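Local atomic coordinates of NF-kappa-B inhibitor beta (Mus musculus, PDB entry 1OY3), a protein that inhibits NF-kappa-B by forming a complex with it and trapping it in the cytoplasm. Residues C[192-195]-C[196-199]; C[153-156]-C[157-161]; C[13-16]-C[17-21]. All coordinates share one frame; numbering follows the deposited sequence.

Contact 1: residues C[192-195]-C[196-199]; sequences GRTP and LHLA
Thr194 and His197 close a capping box at the start of helix 195-201, the Thr-Pro-Leu-His signature with which ankyrin repeats open their first helix; this copy belongs to the fifth repeat. Thr194 is the N-cap. With chi1 at 59°, its OG1 is tucked between its own backbone N and carbonyl carbon and turns back over the helix end, where it accepts from His197 N at 3.3 Å. In return, Thr194 N points almost straight at His197 ND1, 3.2 Å away and 24° out of the ring plane. Thr194 OG1 and His197 ND1 are also hydrogen-bonded, at 2.9 Å, so the imidazole nitrogen meets the backbone and the hydroxyl of one residue. A histidine suits this place because its far nitrogen, NE2, can at the same time bond Arg226 O in the next repeat. Pro195 suits the first turn, since it has no N-H to leave without an acceptor and its ring favours helical phi; Pro195 O accepts from Ala199 N at 2.9 Å, a regular bond of that turn, while the ring packs on Leu162 and Leu211. Leu198 lies at about a right angle to Arg193, and its CD2 rests over one face of the guanidinium, whose charge pairs with Glu201 and Glu188. A water bonded to Leu196 N serves that early amide, accepting at 2.9 Å.

Contact 2: residues C[153-156]-C[157-161]; sequences AENY and DGHTP
Asn155 and His159 meet twice across a tight reversal of the chain, once through their backbones and once through the asparagine side chain. The backbone bond runs from Asn155 N to His159 O at 2.8 Å. From there the side chain can be followed outward. Asn155 CB passes His159 O at 3.9 Å, and chi1 of 56° places CG between the backbone N and carbonyl carbon, which folds the amide inward over the turn. Asn155 CG comes within 3.3 Å of the same His159 O. Asn155 OD1 does most of the work: it accepts from Asp157 N at 2.7 Å and from His159 N at 2.8 Å, the two donors coming from opposite faces of the amide plane and each well out of that plane. The bond to Asp157 N closes an Asx turn, nested in the type I beta turn from Asn155 to Gly158, whose backbone bond joins Gly158 N to Asn155 O at 3.0 Å. This is the hairpin-like loop that leads into the first helix of an ankyrin repeat, here the fourth. Asparagine fits its corner because a short amide can reach two backbone N-H groups that the turn leaves pointing inward, and Gly158 fits because its phi is positive. The other branch, Asn155 ND2, lies 3.3 Å from His159 CB; the two side chains run alongside each other, with amide and imidazole planes 60° apart. Beyond the turn the two arms of the loop stay close, and Thr160 CA approaches Ala153 O at 3.2 Å in a nearly straight C-H...O contact. His159 O also accepts from His83 NE2, which ties the loop to helix 81-85 of the preceding repeat.

Contact 3: residues C[13-16]-C[17-21]; sequences LHLA and VIHQH
A local helix-end contact joins Leu15 and Ala16 to His19 and His21 where helix 12-18, the first helix of the first ankyrin repeat, runs out. Leu15 O is gripped twice by one residue: His19 N reaches it at 2.9 Å and His19 ND1 at 3.1 Å, from opposite faces of the carbonyl plane. With CG anti to the carbonyl carbon (chi1 -74°), the imidazole swings back along the helix and holds Leu15 O almost exactly in its ring plane. This grip fixes the ring's rotation, and the ring also stacks on an aromatic side chain of another protein chain. The helix is ended by a Schellman motif. Gln20 takes positive phi, a weak bond links Gln20 N to Val17 O, and His21 N points nearly straight at Ala16 O, 2.9 Å away. The compact Ala16 suits a position that faces Leu28 of helix 22-32. On another side of the helix, Leu15 CD2 touches Ile18 CD1 at 3.6 Å, the two side chains running side by side; Ile18 also packs on Leu51 of the second repeat, and Leu15 on an apolar side chain of another protein chain.

Overall arrangement
Along the chain the order is contact 3, contact 2, contact 1, and they mark three places along one stack of ankyrin repeats. Contact 3 ends the first helix of the first repeat, contact 2 shapes the loop leading into helix 161-167 of the fourth, and contact 1 starts helix 195-201 of the fifth. Contacts 2 and 1 are neighbours, with centres 14 Å and nearest atoms about 5 Å apart; Leu198 packs on helix 161-167. Contact 3 is centred 27 Å from contact 2 and 37 Å from contact 1, which lies on the opposite side of the chain's centre. All three come near another protein chain, consistent with partner contacts at several places along the stack.

Contact 1: residues C[192-195]-C[196-199]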
loop_
_atom_site.group_PDB
_atom_site.type_symbol
_atom_site.label_atom_id
_atom_site.label_comp_id
_atom_site.label_asym_id
_atom_site.label_seq_id
_atom_site.Cartn_x
_atom_site.Cartn_y
_atom_site.Cartn_z
ATOM N N GLY C 192 5.202 0.285 12.630
ATOM C CA GLY C 192 4.640 1.332 13.455
ATOM C C GLY C 192 4.993 2.767 13.127
ATOM O O GLY C 192 5.099 3.603 14.021
ATOM N N ARG C 193 5.185 3.068 11.853
ATOM C CA ARG C 193 5.491 4.438 11.486
ATOM C C ARG C 193 4.227 5.299 11.587
ATOM O O ARG C 193 3.151 4.897 11.166
ATOM C CB ARG C 193 6.059 4.487 10.073
ATOM C CG ARG C 193 7.416 3.812 9.970
ATOM C CD ARG C 193 7.865 3.687 8.546
ATOM N NE ARG C 193 7.147 2.612 7.884
ATOM C CZ ARG C 193 7.419 2.174 6.660
ATOM N NH1 ARG C 193 8.389 2.731 5.957
ATOM N NH2 ARG C 193 6.745 1.148 6.161
ATOM N N THR C 194 4.372 6.476 12.182
ATOM C CA THR C 194 3.259 7.410 12.326
ATOM C C THR C 194 3.322 8.328 11.106
ATOM O O THR C 194 4.256 8.244 10.309
ATOM C CB THR C 194 3.447 8.313 13.571
ATOM O OG1 THR C 194 4.681 9.039 13.439
ATOM C CG2 THR C 194 3.491 7.497 14.852
ATOM N N PRO C 195 2.320 9.206 10.936
ATOM C CA PRO C 195 2.368 10.111 9.792
ATOM C C PRO C 195 3.676 10.914 9.809
ATOM O O PRO C 195 4.291 11.151 8.764
ATOM C CB PRO C 195 1.147 10.981 10.012
ATOM C CG PRO C 195 0.173 10.013 10.554
ATOM C CD PRO C 195 0.984 9.231 11.559
ATOM N N LEU C 196 4.108 11.326 11.000
ATOM C CA LEU C 196 5.344 12.089 11.124
ATOM C C LEU C 196 6.551 11.284 10.660
ATOM O O LEU C 196 7.469 11.850 10.081
ATOM C CB LEU C 196 5.560 12.563 12.572
ATOM C CG LEU C 196 4.689 13.721 13.081
ATOM C CD1 LEU C 196 4.974 13.976 14.559
ATOM C CD2 LEU C 196 4.960 14.975 12.274
ATOM N N HIS C 197 6.558 9.971 10.912
ATOM C CA HIS C 197 7.678 9.135 10.472
ATOM C C HIS C 197 7.679 9.063 8.952
ATOM O O HIS C 197 8.737 9.104 8.321
ATOM C CB HIS C 197 7.580 7.705 11.019
ATOM C CG HIS C 197 7.991 7.560 12.453
ATOM N ND1 HIS C 197 7.081 7.477 13.486
ATOM C CD2 HIS C 197 9.216 7.440 13.018
ATOM C CE1 HIS C 197 7.729 7.307 14.626
ATOM N NE2 HIS C 197 9.025 7.282 14.370
ATOM N N LEU C 198 6.488 8.954 8.366
ATOM C CA LEU C 198 6.379 8.875 6.919
ATOM C C LEU C 198 6.829 10.173 6.269
ATOM O O LEU C 198 7.511 10.157 5.253
ATOM C CB LEU C 198 4.942 8.539 6.498
ATOM C CG LEU C 198 4.437 7.218 7.088
ATOM C CD1 LEU C 198 3.005 6.980 6.668
ATOM C CD2 LEU C 198 5.323 6.074 6.635
ATOM N N ALA C 199 6.458 11.300 6.854
ATOM C CA ALA C 199 6.857 12.577 6.283
ATOM C C ALA C 199 8.375 12.693 6.296
ATOM O O ALA C 199 8.971 13.199 5.349
ATOM C CB ALA C 199 6.232 13.724 7.060
HETATM O O HOH W 1 2.389 11.480 13.303
#

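Contact 2: residues C[153-156]-C[157-161]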
loop_
_atom_site.group_PDB
_atom_site.type_symbol
_atom_site.label_atom_id
_atom_site.label_comp_id
_atom_site.label_asym_id
_atom_site.label_seq_id
_atom_site.Cartn_x
_atom_site.Cartn_y
_atom_site.Cartn_z
ATOM N N ALA C 153 -10.234 4.233 7.148
ATOM C CA ALA C 153 -10.320 3.000 6.377
ATOM C C ALA C 153 -8.875 2.605 6.050
ATOM O O ALA C 153 -8.065 3.450 5.677
ATOM C CB ALA C 153 -11.116 3.228 5.083
ATOM N N GLU C 154 -8.533 1.335 6.205
ATOM C CA GLU C 154 -7.170 0.948 5.899
ATOM C C GLU C 154 -7.095 -0.011 4.728
ATOM O O GLU C 154 -7.903 -0.926 4.611
ATOM C CB GLU C 154 -6.472 0.339 7.132
ATOM C CG GLU C 154 -6.989 -1.008 7.583
ATOM C CD GLU C 154 -6.027 -1.720 8.532
ATOM O OE1 GLU C 154 -6.461 -2.675 9.216
ATOM O OE2 GLU C 154 -4.836 -1.340 8.589
ATOM N N ASN C 155 -6.126 0.209 3.847
ATOM C CA ASN C 155 -5.969 -0.675 2.709
ATOM C C ASN C 155 -5.171 -1.879 3.163
ATOM O O ASN C 155 -4.832 -2.001 4.349
ATOM C CB ASN C 155 -5.259 0.028 1.546
ATOM C CG ASN C 155 -3.907 0.589 1.938
ATOM O OD1 ASN C 155 -3.193 0.006 2.753
ATOM N ND2 ASN C 155 -3.537 1.726 1.334
ATOM N N TYR C 156 -4.856 -2.754 2.213
ATOM C CA TYR C 156 -4.110 -3.974 2.504
ATOM C C TYR C 156 -2.627 -3.716 2.790
ATOM O O TYR C 156 -1.896 -4.624 3.175
ATOM C CB TYR C 156 -4.315 -4.973 1.352
ATOM C CG TYR C 156 -5.788 -5.313 1.135
ATOM C CD1 TYR C 156 -6.260 -5.750 -0.108
ATOM C CD2 TYR C 156 -6.707 -5.196 2.177
ATOM C CE1 TYR C 156 -7.612 -6.061 -0.299
ATOM C CE2 TYR C 156 -8.054 -5.502 1.996
ATOM C CZ TYR C 156 -8.502 -5.933 0.758
ATOM O OH TYR C 156 -9.842 -6.218 0.584
ATOM N N ASP C 157 -2.192 -2.474 2.614
ATOM C CA ASP C 157 -0.811 -2.101 2.904
ATOM C C ASP C 157 -0.788 -1.561 4.337
ATOM O O ASP C 157 0.239 -1.086 4.814
ATOM C CB ASP C 157 -0.320 -0.991 1.968
ATOM C CG ASP C 157 -0.373 -1.379 0.510
ATOM O OD1 ASP C 157 0.122 -2.473 0.178
ATOM O OD2 ASP C 157 -0.899 -0.586 -0.304
ATOM N N GLY C 158 -1.935 -1.623 5.005
ATOM C CA GLY C 158 -2.037 -1.118 6.365
ATOM C C GLY C 158 -2.069 0.406 6.394
ATOM O O GLY C 158 -1.836 1.019 7.431
ATOM N N HIS C 159 -2.366 1.017 5.251
ATOM C CA HIS C 159 -2.409 2.478 5.140
ATOM C C HIS C 159 -3.798 3.076 5.157
ATOM O O HIS C 159 -4.703 2.572 4.507
ATOM C CB HIS C 159 -1.756 2.932 3.839
ATOM C CG HIS C 159 -0.274 2.737 3.802
ATOM N ND1 HIS C 159 0.439 2.706 2.625
ATOM C CD2 HIS C 159 0.635 2.617 4.796
ATOM C CE1 HIS C 159 1.727 2.581 2.896
ATOM N NE2 HIS C 159 1.872 2.525 4.207
ATOM N N THR C 160 -3.954 4.161 5.905
ATOM C CA THR C 160 -5.213 4.886 5.944
ATOM C C THR C 160 -4.971 5.984 4.916
ATOM O O THR C 160 -3.848 6.141 4.438
ATOM C CB THR C 160 -5.439 5.546 7.295
ATOM O OG1 THR C 160 -4.430 6.542 7.499
ATOM C CG2 THR C 160 -5.369 4.511 8.413
ATOM N N PRO C 161 -6.007 6.763 4.559
ATOM C CA PRO C 161 -5.797 7.825 3.569
ATOM C C PRO C 161 -4.674 8.811 3.914
ATOM O O PRO C 161 -3.904 9.215 3.028
ATOM C CB PRO C 161 -7.165 8.501 3.499
ATOM C CG PRO C 161 -8.099 7.347 3.705
ATOM C CD PRO C 161 -7.439 6.616 4.871
#

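Contact 3: residues C[13-16]-C[17-21]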
loop_
_atom_site.group_PDB
_atom_site.type_symbol
_atom_site.label_atom_id
_atom_site.label_comp_id
_atom_site.label_asym_id
_atom_site.label_seq_id
_atom_site.Cartn_x
_atom_site.Cartn_y
_atom_site.Cartn_z
ATOM N N LEU C 13 -21.928 1.106 -16.285
ATOM C CA LEU C 13 -21.512 2.206 -15.426
ATOM C C LEU C 13 -20.014 2.434 -15.552
ATOM O O LEU C 13 -19.587 3.537 -15.893
ATOM C CB LEU C 13 -21.846 1.926 -13.965
ATOM C CG LEU C 13 -23.008 2.690 -13.338
ATOM C CD1 LEU C 13 -22.849 2.641 -11.834
ATOM C CD2 LEU C 13 -23.020 4.140 -13.806
ATOM N N HIS C 14 -19.221 1.394 -15.284
ATOM C CA HIS C 14 -17.762 1.506 -15.366
ATOM C C HIS C 14 -17.350 2.133 -16.683
ATOM O O HIS C 14 -16.482 3.006 -16.728
ATOM C CB HIS C 14 -17.071 0.137 -15.258
ATOM C CG HIS C 14 -17.225 -0.530 -13.926
ATOM N ND1 HIS C 14 -18.316 -1.305 -13.603
ATOM C CD2 HIS C 14 -16.419 -0.542 -12.835
ATOM C CE1 HIS C 14 -18.176 -1.770 -12.375
ATOM N NE2 HIS C 14 -17.033 -1.321 -11.885
ATOM N N LEU C 15 -17.980 1.684 -17.760
ATOM C CA LEU C 15 -17.654 2.194 -19.082
ATOM C C LEU C 15 -18.114 3.630 -19.285
ATOM O O LEU C 15 -17.532 4.356 -20.084
ATOM C CB LEU C 15 -18.255 1.287 -20.162
ATOM C CG LEU C 15 -17.744 -0.157 -20.163
ATOM C CD1 LEU C 15 -18.503 -0.970 -21.197
ATOM C CD2 LEU C 15 -16.259 -0.172 -20.450
ATOM N N ALA C 16 -19.151 4.046 -18.566
ATOM C CA ALA C 16 -19.627 5.417 -18.704
ATOM C C ALA C 16 -18.549 6.360 -18.170
ATOM O O ALA C 16 -18.306 7.415 -18.750
ATOM C CB ALA C 16 -20.941 5.616 -17.937
ATOM N N VAL C 17 -17.897 5.974 -17.071
ATOM C CA VAL C 17 -16.846 6.810 -16.497
ATOM C C VAL C 17 -15.539 6.630 -17.269
ATOM O O VAL C 17 -14.814 7.593 -17.487
ATOM C CB VAL C 17 -16.621 6.500 -14.988
ATOM C CG1 VAL C 17 -17.963 6.278 -14.304
ATOM C CG2 VAL C 17 -15.732 5.303 -14.815
ATOM N N ILE C 18 -15.239 5.401 -17.686
ATOM C CA ILE C 18 -14.026 5.146 -18.458
ATOM C C ILE C 18 -14.069 6.021 -19.710
ATOM O O ILE C 18 -13.069 6.621 -20.088
ATOM C CB ILE C 18 -13.934 3.682 -18.914
ATOM C CG1 ILE C 18 -13.702 2.772 -17.715
ATOM C CG2 ILE C 18 -12.808 3.524 -19.929
ATOM C CD1 ILE C 18 -14.079 1.326 -17.973
ATOM N N HIS C 19 -15.237 6.081 -20.348
ATOM C CA HIS C 19 -15.402 6.886 -21.553
ATOM C C HIS C 19 -15.790 8.339 -21.273
ATOM O O HIS C 19 -16.043 9.115 -22.196
ATOM C CB HIS C 19 -16.426 6.239 -22.491
ATOM C CG HIS C 19 -15.905 5.028 -23.199
ATOM N ND1 HIS C 19 -16.038 3.752 -22.693
ATOM C CD2 HIS C 19 -15.192 4.906 -24.344
ATOM C CE1 HIS C 19 -15.427 2.899 -23.497
ATOM N NE2 HIS C 19 -14.904 3.574 -24.505
ATOM N N GLN C 20 -15.835 8.706 -19.997
ATOM C CA GLN C 20 -16.165 10.073 -19.621
ATOM C C GLN C 20 -17.384 10.584 -20.384
ATOM O O GLN C 20 -17.349 11.661 -20.985
ATOM C CB GLN C 20 -14.958 10.973 -19.899
ATOM C CG GLN C 20 -13.733 10.611 -19.072
ATOM C CD GLN C 20 -12.478 11.327 -19.524
ATOM O OE1 GLN C 20 -12.406 12.556 -19.511
ATOM N NE2 GLN C 20 -11.476 10.556 -19.926
ATOM N N HIS C 21 -18.461 9.809 -20.362
ATOM C CA HIS C 21 -19.681 10.202 -21.062
ATOM C C HIS C 21 -20.746 10.644 -20.052
ATOM O O HIS C 21 -21.612 9.863 -19.657
ATOM C CB HIS C 21 -20.201 9.030 -21.904
ATOM C CG HIS C 21 -21.189 9.433 -22.955
ATOM N ND1 HIS C 21 -20.893 9.411 -24.300
ATOM C CD2 HIS C 21 -22.463 9.884 -22.859
ATOM C CE1 HIS C 21 -21.941 9.830 -24.988
ATOM N NE2 HIS C 21 -22.907 10.123 -24.137
#